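Local coordinates for protein HAD-superfamily hydrolase, subfamily IA, variant 1 (Ehrlichia chaffeensis, PDB 3KZX) that probably hydrolyses 2-phosphoglycolate to glycolate and phosphate, as a phosphatase of the HAD-like hydrolase superfamily, at residues 123-134 and 148-159; 176-185 and 196-204. One frame throughout, in Å; residues are numbered along the deposited sequence.

Interactions 1 and 2 each pair the two strands of a beta-alpha-beta unit in one parallel Rossmann-like sheet, in series along the chain, with centres about 17 Å apart. Strand 27-30 runs between them, pairing with strand 121-126 on one side and strand 180-184 on the other. They still touch: Phe182 CZ of interaction 2 lies 3.9 Å from Val125 O and 3.9 Å from Lys159 CD of interaction 1. The C-terminal ends of these strands gather the HAD sequence motifs, Asp31 (motif I), Ser126 (II), Lys159 (III) and Asp185 with Asp189 (IV), consistent with an active site there. Lys159 forms salt bridges to Asp31 and Asp189, and the side chain of Asp185 also touches Asp31.

Interaction 1: residues 123-134 and 148-159; sequences AIVSNKNGERLR and SIIGSGDTGTIK
The guanidinium of Arg134 grips the carboxylate of Asp154 end-on, with Arg134 NH1 2.8 Å from Asp154 OD2, NH2 bonded to OD1, and the planes 37° apart. In this beta-alpha-beta unit of the HAD core, Gly130 O lies over the centre of one guanidinium face; the edge also meets the Glu131 carboxylate and the Ile149 carbonyl, the latter through a weak bond. The second flat group, the Asn127 amide, pairs with the backbone of Lys159: Asn127 OD1 accepts from Lys159 N (3.0 Å) on an in-plane lone pair, while ND2 donates to Lys159 O, 5° out of the amide plane. Asparagine suits this place because it offers a donor and an acceptor together.

Parallel strands 121-126 and 148-152 are joined through helix 130-139. Ile124 bonds to Ser148 and Ile150, and Ser126 N to Ile150 O, before a beta bulge shifts the register. Asn129 then caps the helix, its OD1 accepting from Arg132 N. Glycines let the chains close in: Gly130 CA is 3.8 Å from Gly151 CA. Gly151 N reaches Asp154 OD2 from the carboxylate face opposite Arg134 NH1, fixing that group. Ile149 CG2 packs against Leu133 CD2 (3.6 Å) and Arg134 CG, while the bend at chi3 (-80°) turns the guanidinium toward Asp154.

Ser152 OG donates to Asn127 O at 2.6 Å, from above the carbonyl plane. Lys159, long enough to recross to the first strand, sets NZ 3.0 Å from Val125 O and in salt bridges to Asp189 and Asp31; one water accepts from both Lys159 NZ and Asn127 N.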
loop_
_atom_site.group_PDB
_atom_site.type_symbol
_atom_site.label_atom_id
_atom_site.label_comp_id
_atom_site.label_asym_id
_atom_site.label_seq_id
_atom_site.Cartn_x
_atom_site.Cartn_y
_atom_site.Cartn_z
ATOM N N ALA A 123 -8.658 -6.570 4.874
ATOM C CA ALA A 123 -7.331 -7.045 5.212
ATOM C C ALA A 123 -6.267 -6.195 4.571
ATOM O O ALA A 123 -6.567 -5.427 3.644
ATOM C CB ALA A 123 -7.175 -8.497 4.803
ATOM N N ILE A 124 -5.040 -6.301 5.096
ATOM C CA ILE A 124 -3.848 -5.725 4.443
ATOM C C ILE A 124 -2.934 -6.853 3.996
ATOM O O ILE A 124 -2.684 -7.819 4.741
ATOM C CB ILE A 124 -3.107 -4.747 5.364
ATOM C CG1 ILE A 124 -3.901 -3.420 5.466
ATOM C CG2 ILE A 124 -1.623 -4.433 4.917
ATOM C CD1 ILE A 124 -3.541 -2.643 6.684
ATOM N N VAL A 125 -2.455 -6.726 2.768
ATOM C CA VAL A 125 -1.397 -7.590 2.244
ATOM C C VAL A 125 -0.272 -6.728 1.637
ATOM O O VAL A 125 -0.486 -6.048 0.641
ATOM C CB VAL A 125 -1.933 -8.588 1.226
ATOM C CG1 VAL A 125 -0.801 -9.467 0.630
ATOM C CG2 VAL A 125 -2.990 -9.467 1.881
ATOM N N SER A 126 0.913 -6.800 2.267
ATOM C CA SER A 126 2.046 -5.943 2.025
ATOM C C SER A 126 3.340 -6.749 2.038
ATOM O O SER A 126 3.427 -7.769 2.750
ATOM C CB SER A 126 2.118 -4.877 3.136
ATOM O OG SER A 126 3.281 -4.078 3.007
ATOM N N ASN A 127 4.346 -6.293 1.282
ATOM C CA ASN A 127 5.697 -6.841 1.370
ATOM C C ASN A 127 6.574 -6.193 2.455
ATOM O O ASN A 127 7.716 -6.601 2.654
ATOM C CB ASN A 127 6.403 -6.820 0.008
ATOM C CG ASN A 127 5.903 -7.921 -0.933
ATOM O OD1 ASN A 127 5.002 -8.732 -0.588
ATOM N ND2 ASN A 127 6.494 -7.958 -2.147
ATOM N N LYS A 128 6.037 -5.218 3.168
ATOM C CA LYS A 128 6.698 -4.733 4.360
ATOM C C LYS A 128 6.795 -5.843 5.410
ATOM O O LYS A 128 5.884 -6.657 5.567
ATOM C CB LYS A 128 5.980 -3.530 4.944
ATOM C CG LYS A 128 6.659 -2.893 6.134
ATOM C CD LYS A 128 5.896 -1.674 6.614
ATOM C CE LYS A 128 6.498 -1.080 7.847
ATOM N NZ LYS A 128 7.908 -0.629 7.626
ATOM N N ASN A 129 7.893 -5.850 6.163
ATOM C CA ASN A 129 8.023 -6.801 7.280
ATOM C C ASN A 129 6.768 -6.813 8.136
ATOM O O ASN A 129 6.325 -5.761 8.585
ATOM C CB ASN A 129 9.213 -6.398 8.155
ATOM C CG ASN A 129 9.396 -7.307 9.293
ATOM O OD1 ASN A 129 8.895 -7.052 10.380
ATOM N ND2 ASN A 129 10.037 -8.462 9.039
ATOM N N GLY A 130 6.208 -7.996 8.379
ATOM C CA GLY A 130 4.939 -8.108 9.086
ATOM C C GLY A 130 4.894 -7.453 10.448
ATOM O O GLY A 130 3.909 -6.791 10.804
ATOM N N GLU A 131 5.946 -7.630 11.240
ATOM C CA GLU A 131 5.940 -7.080 12.589
ATOM C C GLU A 131 5.953 -5.577 12.576
ATOM O O GLU A 131 5.169 -4.962 13.307
ATOM C CB GLU A 131 7.096 -7.643 13.450
ATOM C CG GLU A 131 6.917 -9.119 13.800
ATOM C CD GLU A 131 5.657 -9.408 14.629
ATOM O OE1 GLU A 131 5.435 -8.755 15.687
ATOM O OE2 GLU A 131 4.889 -10.300 14.220
ATOM N N ARG A 132 6.790 -4.970 11.728
ATOM C CA ARG A 132 6.861 -3.503 11.670
ATOM C C ARG A 132 5.598 -2.961 11.012
ATOM O O ARG A 132 5.077 -1.921 11.415
ATOM C CB ARG A 132 8.105 -3.035 10.888
ATOM C CG ARG A 132 9.480 -3.316 11.587
ATOM C CD ARG A 132 9.681 -2.455 12.853
ATOM N NE ARG A 132 9.031 -1.154 12.701
ATOM C CZ ARG A 132 8.563 -0.397 13.691
ATOM N NH1 ARG A 132 8.687 -0.766 14.972
ATOM N NH2 ARG A 132 7.958 0.754 13.384
ATOM N N LEU A 133 5.098 -3.674 9.999
ATOM C CA LEU A 133 3.803 -3.323 9.378
ATOM C C LEU A 133 2.669 -3.219 10.402
ATOM O O LEU A 133 1.947 -2.199 10.456
ATOM C CB LEU A 133 3.473 -4.341 8.296
ATOM C CG LEU A 133 2.106 -4.246 7.659
ATOM C CD1 LEU A 133 2.005 -2.950 6.807
ATOM C CD2 LEU A 133 1.830 -5.564 6.819
ATOM N N ARG A 134 2.531 -4.244 11.248
ATOM C CA ARG A 134 1.503 -4.218 12.291
ATOM C C ARG A 134 1.709 -3.116 13.314
ATOM O O ARG A 134 0.733 -2.553 13.797
ATOM C CB ARG A 134 1.348 -5.578 12.994
ATOM C CG ARG A 134 0.670 -6.633 12.122
ATOM C CD ARG A 134 0.555 -8.008 12.776
ATOM N NE ARG A 134 1.807 -8.781 12.704
ATOM C CZ ARG A 134 2.224 -9.466 11.632
ATOM N NH1 ARG A 134 1.475 -9.537 10.516
ATOM N NH2 ARG A 134 3.363 -10.127 11.692
ATOM N N SER A 148 -7.218 -9.221 9.119
ATOM C CA SER A 148 -5.964 -9.936 8.903
ATOM C C SER A 148 -4.950 -8.945 8.365
ATOM O O SER A 148 -5.293 -8.148 7.495
ATOM C CB SER A 148 -6.153 -11.022 7.853
ATOM O OG SER A 148 -4.933 -11.720 7.627
ATOM N N ILE A 149 -3.717 -8.998 8.857
ATOM C CA ILE A 149 -2.663 -8.151 8.340
ATOM C C ILE A 149 -1.492 -9.064 8.061
ATOM O O ILE A 149 -0.921 -9.616 9.019
ATOM C CB ILE A 149 -2.231 -7.056 9.359
ATOM C CG1 ILE A 149 -3.362 -6.040 9.603
ATOM C CG2 ILE A 149 -0.984 -6.315 8.884
ATOM C CD1 ILE A 149 -3.214 -5.212 10.855
ATOM N N ILE A 150 -1.157 -9.212 6.769
ATOM C CA ILE A 150 -0.087 -10.083 6.257
ATOM C C ILE A 150 1.060 -9.205 5.653
ATOM O O ILE A 150 0.820 -8.349 4.793
ATOM C CB ILE A 150 -0.632 -11.016 5.161
ATOM C CG1 ILE A 150 -1.761 -11.905 5.734
ATOM C CG2 ILE A 150 0.496 -11.891 4.557
ATOM C CD1 ILE A 150 -1.289 -12.889 6.829
ATOM N N GLY A 151 2.268 -9.409 6.149
ATOM C CA GLY A 151 3.470 -8.776 5.632
ATOM C C GLY A 151 4.484 -9.827 5.234
ATOM O O GLY A 151 4.224 -11.055 5.358
ATOM N N SER A 152 5.663 -9.389 4.789
ATOM C CA SER A 152 6.719 -10.361 4.534
ATOM C C SER A 152 7.150 -11.019 5.852
ATOM O O SER A 152 7.077 -10.409 6.908
ATOM C CB SER A 152 7.940 -9.763 3.839
ATOM O OG SER A 152 8.235 -8.495 4.336
ATOM N N GLY A 153 7.557 -12.281 5.764
ATOM C CA GLY A 153 7.922 -13.093 6.949
ATOM C C GLY A 153 6.722 -13.791 7.558
ATOM O O GLY A 153 6.866 -14.607 8.426
ATOM N N ASP A 154 5.521 -13.447 7.099
ATOM C CA ASP A 154 4.312 -14.102 7.618
ATOM C C ASP A 154 3.948 -15.358 6.834
ATOM O O ASP A 154 3.251 -16.243 7.354
ATOM C CB ASP A 154 3.102 -13.155 7.645
ATOM C CG ASP A 154 3.213 -12.085 8.717
ATOM O OD1 ASP A 154 3.821 -12.389 9.790
ATOM O OD2 ASP A 154 2.692 -10.958 8.493
ATOM N N THR A 155 4.406 -15.433 5.589
ATOM C CA THR A 155 4.222 -16.627 4.779
ATOM C C THR A 155 5.571 -17.086 4.237
ATOM O O THR A 155 6.605 -16.505 4.555
ATOM C CB THR A 155 3.231 -16.379 3.599
ATOM O OG1 THR A 155 3.864 -15.578 2.606
ATOM C CG2 THR A 155 1.952 -15.719 4.072
ATOM N N GLY A 156 5.578 -18.153 3.443
ATOM C CA GLY A 156 6.790 -18.535 2.762
ATOM C C GLY A 156 7.198 -17.740 1.543
ATOM O O GLY A 156 8.278 -17.966 1.001
ATOM N N THR A 157 6.343 -16.836 1.074
ATOM C CA THR A 157 6.649 -16.050 -0.124
ATOM C C THR A 157 6.144 -14.604 0.023
ATOM O O THR A 157 5.567 -14.217 1.057
ATOM C CB THR A 157 6.074 -16.743 -1.412
ATOM O OG1 THR A 157 4.656 -16.910 -1.262
ATOM C CG2 THR A 157 6.744 -18.131 -1.648
ATOM N N ILE A 158 6.396 -13.801 -0.988
ATOM C CA ILE A 158 5.936 -12.396 -1.014
ATOM C C ILE A 158 5.237 -12.159 -2.354
ATOM O O ILE A 158 5.367 -12.973 -3.260
ATOM C CB ILE A 158 7.128 -11.399 -0.807
ATOM C CG1 ILE A 158 8.269 -11.675 -1.780
ATOM C CG2 ILE A 158 7.663 -11.458 0.640
ATOM C CD1 ILE A 158 9.444 -10.619 -1.729
ATOM N N LYS A 159 4.507 -11.052 -2.483
ATOM C CA LYS A 159 3.884 -10.679 -3.756
ATOM C C LYS A 159 5.030 -10.519 -4.726
ATOM O O LYS A 159 6.115 -10.054 -4.321
ATOM C CB LYS A 159 3.074 -9.376 -3.608
ATOM C CG LYS A 159 1.886 -9.495 -2.609
ATOM C CD LYS A 159 1.193 -8.132 -2.384
ATOM C CE LYS A 159 2.122 -7.095 -1.735
ATOM N NZ LYS A 159 1.455 -5.754 -1.610
HETATM O O HOH W 1 4.004 -4.488 -0.996
#

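Interaction 2: residues 176-185 and 196-204; sequences PSKEVFFIGD and AGCLPIKYG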
loop_
_atom_site.group_PDB
_atom_site.type_symbol
_atom_site.label_atom_id
_atom_site.label_comp_id
_atom_site.label_asym_id
_atom_site.label_seq_id
_atom_site.Cartn_x
_atom_site.Cartn_y
_atom_site.Cartn_z
ATOM N N PRO A 176 -11.566 -17.125 -1.932
ATOM C CA PRO A 176 -11.130 -16.297 -3.047
ATOM C C PRO A 176 -12.157 -16.270 -4.173
ATOM O O PRO A 176 -12.711 -17.314 -4.515
ATOM C CB PRO A 176 -9.840 -16.987 -3.552
ATOM C CG PRO A 176 -9.545 -18.057 -2.618
ATOM C CD PRO A 176 -10.665 -18.260 -1.672
ATOM N N SER A 177 -12.436 -15.092 -4.713
ATOM C CA SER A 177 -13.362 -14.964 -5.840
ATOM C C SER A 177 -13.204 -13.576 -6.409
ATOM O O SER A 177 -12.540 -12.734 -5.822
ATOM C CB SER A 177 -14.815 -15.094 -5.367
ATOM O OG SER A 177 -15.205 -13.910 -4.635
ATOM N N LYS A 178 -13.913 -13.305 -7.493
ATOM C CA LYS A 178 -13.892 -12.000 -8.100
ATOM C C LYS A 178 -14.689 -10.974 -7.299
ATOM O O LYS A 178 -14.720 -9.788 -7.660
ATOM C CB LYS A 178 -14.344 -12.096 -9.560
ATOM C CG LYS A 178 -13.329 -12.974 -10.428
ATOM C CD LYS A 178 -11.935 -12.249 -10.607
ATOM C CE LYS A 178 -10.858 -13.155 -11.221
ATOM N NZ LYS A 178 -9.486 -12.474 -11.340
ATOM N N GLU A 179 -15.321 -11.392 -6.201
ATOM C CA GLU A 179 -15.906 -10.432 -5.254
ATOM C C GLU A 179 -14.942 -9.994 -4.142
ATOM O O GLU A 179 -15.269 -9.125 -3.336
ATOM C CB GLU A 179 -17.185 -10.998 -4.623
ATOM C CG GLU A 179 -18.393 -10.934 -5.557
ATOM C CD GLU A 179 -18.304 -11.952 -6.676
ATOM O OE1 GLU A 179 -18.216 -13.168 -6.383
ATOM O OE2 GLU A 179 -18.309 -11.535 -7.858
ATOM N N VAL A 180 -13.766 -10.603 -4.084
ATOM C CA VAL A 180 -12.698 -10.102 -3.251
ATOM C C VAL A 180 -11.936 -9.043 -4.061
ATOM O O VAL A 180 -11.367 -9.336 -5.102
ATOM C CB VAL A 180 -11.746 -11.221 -2.817
ATOM C CG1 VAL A 180 -10.587 -10.645 -1.985
ATOM C CG2 VAL A 180 -12.530 -12.298 -1.983
ATOM N N PHE A 181 -11.967 -7.797 -3.611
ATOM C CA PHE A 181 -11.253 -6.699 -4.289
ATOM C C PHE A 181 -9.887 -6.502 -3.649
ATOM O O PHE A 181 -9.802 -6.322 -2.423
ATOM C CB PHE A 181 -12.007 -5.353 -4.163
ATOM C CG PHE A 181 -13.390 -5.321 -4.797
ATOM C CD1 PHE A 181 -13.897 -6.382 -5.541
ATOM C CD2 PHE A 181 -14.140 -4.143 -4.726
ATOM C CE1 PHE A 181 -15.167 -6.311 -6.129
ATOM C CE2 PHE A 181 -15.413 -4.055 -5.314
ATOM C CZ PHE A 181 -15.925 -5.137 -6.009
ATOM N N PHE A 182 -8.820 -6.547 -4.444
ATOM C CA PHE A 182 -7.493 -6.228 -3.952
ATOM C C PHE A 182 -7.085 -4.883 -4.532
ATOM O O PHE A 182 -6.709 -4.793 -5.704
ATOM C CB PHE A 182 -6.459 -7.324 -4.312
ATOM C CG PHE A 182 -5.070 -7.127 -3.665
ATOM C CD1 PHE A 182 -4.067 -8.042 -3.890
ATOM C CD2 PHE A 182 -4.764 -6.031 -2.880
ATOM C CE1 PHE A 182 -2.799 -7.887 -3.362
ATOM C CE2 PHE A 182 -3.470 -5.879 -2.317
ATOM C CZ PHE A 182 -2.507 -6.838 -2.562
ATOM N N ILE A 183 -7.184 -3.846 -3.686
ATOM C CA ILE A 183 -6.785 -2.477 -4.026
ATOM C C ILE A 183 -5.299 -2.295 -3.784
ATOM O O ILE A 183 -4.805 -2.437 -2.695
ATOM C CB ILE A 183 -7.587 -1.390 -3.277
ATOM C CG1 ILE A 183 -9.080 -1.554 -3.539
ATOM C CG2 ILE A 183 -7.107 0.021 -3.756
ATOM C CD1 ILE A 183 -9.987 -0.817 -2.501
ATOM N N GLY A 184 -4.583 -2.045 -4.872
ATOM C CA GLY A 184 -3.148 -1.944 -4.863
ATOM C C GLY A 184 -2.639 -1.094 -6.003
ATOM O O GLY A 184 -3.278 -0.940 -7.066
ATOM N N ASP A 185 -1.464 -0.541 -5.795
ATOM C CA ASP A 185 -0.854 0.376 -6.757
ATOM C C ASP A 185 0.073 -0.297 -7.748
ATOM O O ASP A 185 0.288 0.238 -8.844
ATOM C CB ASP A 185 -0.067 1.477 -6.056
ATOM C CG ASP A 185 1.113 0.932 -5.312
ATOM O OD1 ASP A 185 0.880 0.262 -4.306
ATOM O OD2 ASP A 185 2.253 1.142 -5.762
ATOM N N ALA A 196 -4.312 -15.298 -7.340
ATOM C CA ALA A 196 -5.150 -15.737 -6.220
ATOM C C ALA A 196 -6.632 -15.917 -6.552
ATOM O O ALA A 196 -7.377 -16.355 -5.699
ATOM C CB ALA A 196 -5.032 -14.769 -5.039
ATOM N N GLY A 197 -7.044 -15.552 -7.755
ATOM C CA GLY A 197 -8.448 -15.695 -8.171
ATOM C C GLY A 197 -9.344 -14.545 -7.733
ATOM O O GLY A 197 -10.588 -14.705 -7.692
ATOM N N CYS A 198 -8.726 -13.412 -7.408
ATOM C CA CYS A 198 -9.398 -12.244 -6.855
ATOM C C CYS A 198 -9.401 -11.087 -7.875
ATOM O O CYS A 198 -8.809 -11.198 -8.937
ATOM C CB CYS A 198 -8.720 -11.819 -5.552
ATOM S SG CYS A 198 -8.793 -13.050 -4.239
ATOM N N LEU A 199 -10.129 -10.022 -7.579
ATOM C CA LEU A 199 -10.275 -8.918 -8.502
ATOM C C LEU A 199 -9.289 -7.827 -8.116
ATOM O O LEU A 199 -9.448 -7.165 -7.072
ATOM C CB LEU A 199 -11.688 -8.308 -8.460
ATOM C CG LEU A 199 -12.003 -7.323 -9.574
ATOM C CD1 LEU A 199 -12.134 -8.065 -10.911
ATOM C CD2 LEU A 199 -13.297 -6.505 -9.235
ATOM N N PRO A 200 -8.337 -7.553 -9.008
ATOM C CA PRO A 200 -7.495 -6.393 -8.778
ATOM C C PRO A 200 -8.210 -5.089 -9.066
ATOM O O PRO A 200 -8.955 -5.004 -10.031
ATOM C CB PRO A 200 -6.357 -6.608 -9.762
ATOM C CG PRO A 200 -6.991 -7.326 -10.915
ATOM C CD PRO A 200 -8.111 -8.165 -10.322
ATOM N N ILE A 201 -7.996 -4.089 -8.227
ATOM C CA ILE A 201 -8.342 -2.695 -8.536
ATOM C C ILE A 201 -7.039 -1.868 -8.406
ATOM O O ILE A 201 -6.428 -1.827 -7.340
ATOM C CB ILE A 201 -9.425 -2.167 -7.599
ATOM C CG1 ILE A 201 -10.657 -3.061 -7.686
ATOM C CG2 ILE A 201 -9.786 -0.717 -7.966
ATOM C CD1 ILE A 201 -11.839 -2.576 -6.833
ATOM N N LYS A 202 -6.590 -1.271 -9.509
ATOM C CA LYS A 202 -5.367 -0.467 -9.501
ATOM C C LYS A 202 -5.658 0.906 -8.931
ATOM O O LYS A 202 -6.590 1.615 -9.394
ATOM C CB LYS A 202 -4.758 -0.342 -10.893
ATOM C CG LYS A 202 -3.398 0.412 -10.932
ATOM C CD LYS A 202 -2.867 0.563 -12.336
ATOM C CE LYS A 202 -3.233 1.922 -13.006
ATOM N NZ LYS A 202 -2.447 3.120 -12.484
ATOM N N TYR A 203 -4.858 1.276 -7.933
ATOM C CA TYR A 203 -4.909 2.585 -7.300
ATOM C C TYR A 203 -3.733 3.431 -7.796
ATOM O O TYR A 203 -2.582 2.973 -7.840
ATOM C CB TYR A 203 -4.798 2.408 -5.773
ATOM C CG TYR A 203 -4.726 3.704 -5.034
ATOM C CD1 TYR A 203 -5.902 4.398 -4.695
ATOM C CD2 TYR A 203 -3.512 4.256 -4.695
ATOM C CE1 TYR A 203 -5.857 5.605 -4.031
ATOM C CE2 TYR A 203 -3.434 5.495 -4.036
ATOM C CZ TYR A 203 -4.619 6.159 -3.699
ATOM O OH TYR A 203 -4.568 7.364 -3.033
ATOM N N GLY A 204 -4.001 4.673 -8.145
ATOM C CA GLY A 204 -2.914 5.635 -8.342
ATOM C C GLY A 204 -2.653 5.849 -9.806
ATOM O O GLY A 204 -3.598 5.894 -10.593
HETATM O O HOH W 2 -0.724 2.627 -9.639
#
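Pro176 CB rests 3.3 Å from Ala196 O, just where the Schellman motif at Gly197, with its positive phi, ends the preceding helix. Ser177 O receives a CA-H...O contact from Cys198, and the hydroxyl of Ser177 accepts from Glu179 N in an ST turn that leads the chain toward the strand. Lys178 is exposed to solvent, which suits a long charged chain; a fold at chi2 (-69°) brings NZ to 2.8 Å from Cys198 O, above that carbonyl's plane. Val180 CG1 meets Cys198 SG at 3.8 Å; Cys198 also packs on Leu169 of helix 163-172, and Val180 on Ile29 of strand 27-30. Val180 O accepts the first strand bond, from Leu199 N.

Phe181 points to the same side of the sheet as Leu199 and Ile201. These branched chains meet its ring at two sides, Leu199 CD2 3.6 Å from Phe181 CE1 and Ile201 CD1 3.5 Å from Phe181 CD2. Phe182 takes the other side with Pro200, and both pack on helix 187-195. Phe182 N donates to Leu199 O and Phe182 O accepts from Ile201 N, the residues flanking Pro200, so proline costs no bond to this strand. Ile183 lies alongside Ile201, while its CG2 also touches Tyr203 CB.

Gly184 N bonds to Ile201 O and Gly184 O accepts from Tyr203 N. Past the strand, one water donates to both Asp185 O (2.7 Å) and Tyr203 O (2.6 Å). Parallel strands 180-184 and 199-203, joined through helix 187-195, make the beta-alpha-beta crossover of a Rossmann-like HAD core, with Asp185 in motif IV at the strand's C-terminal end.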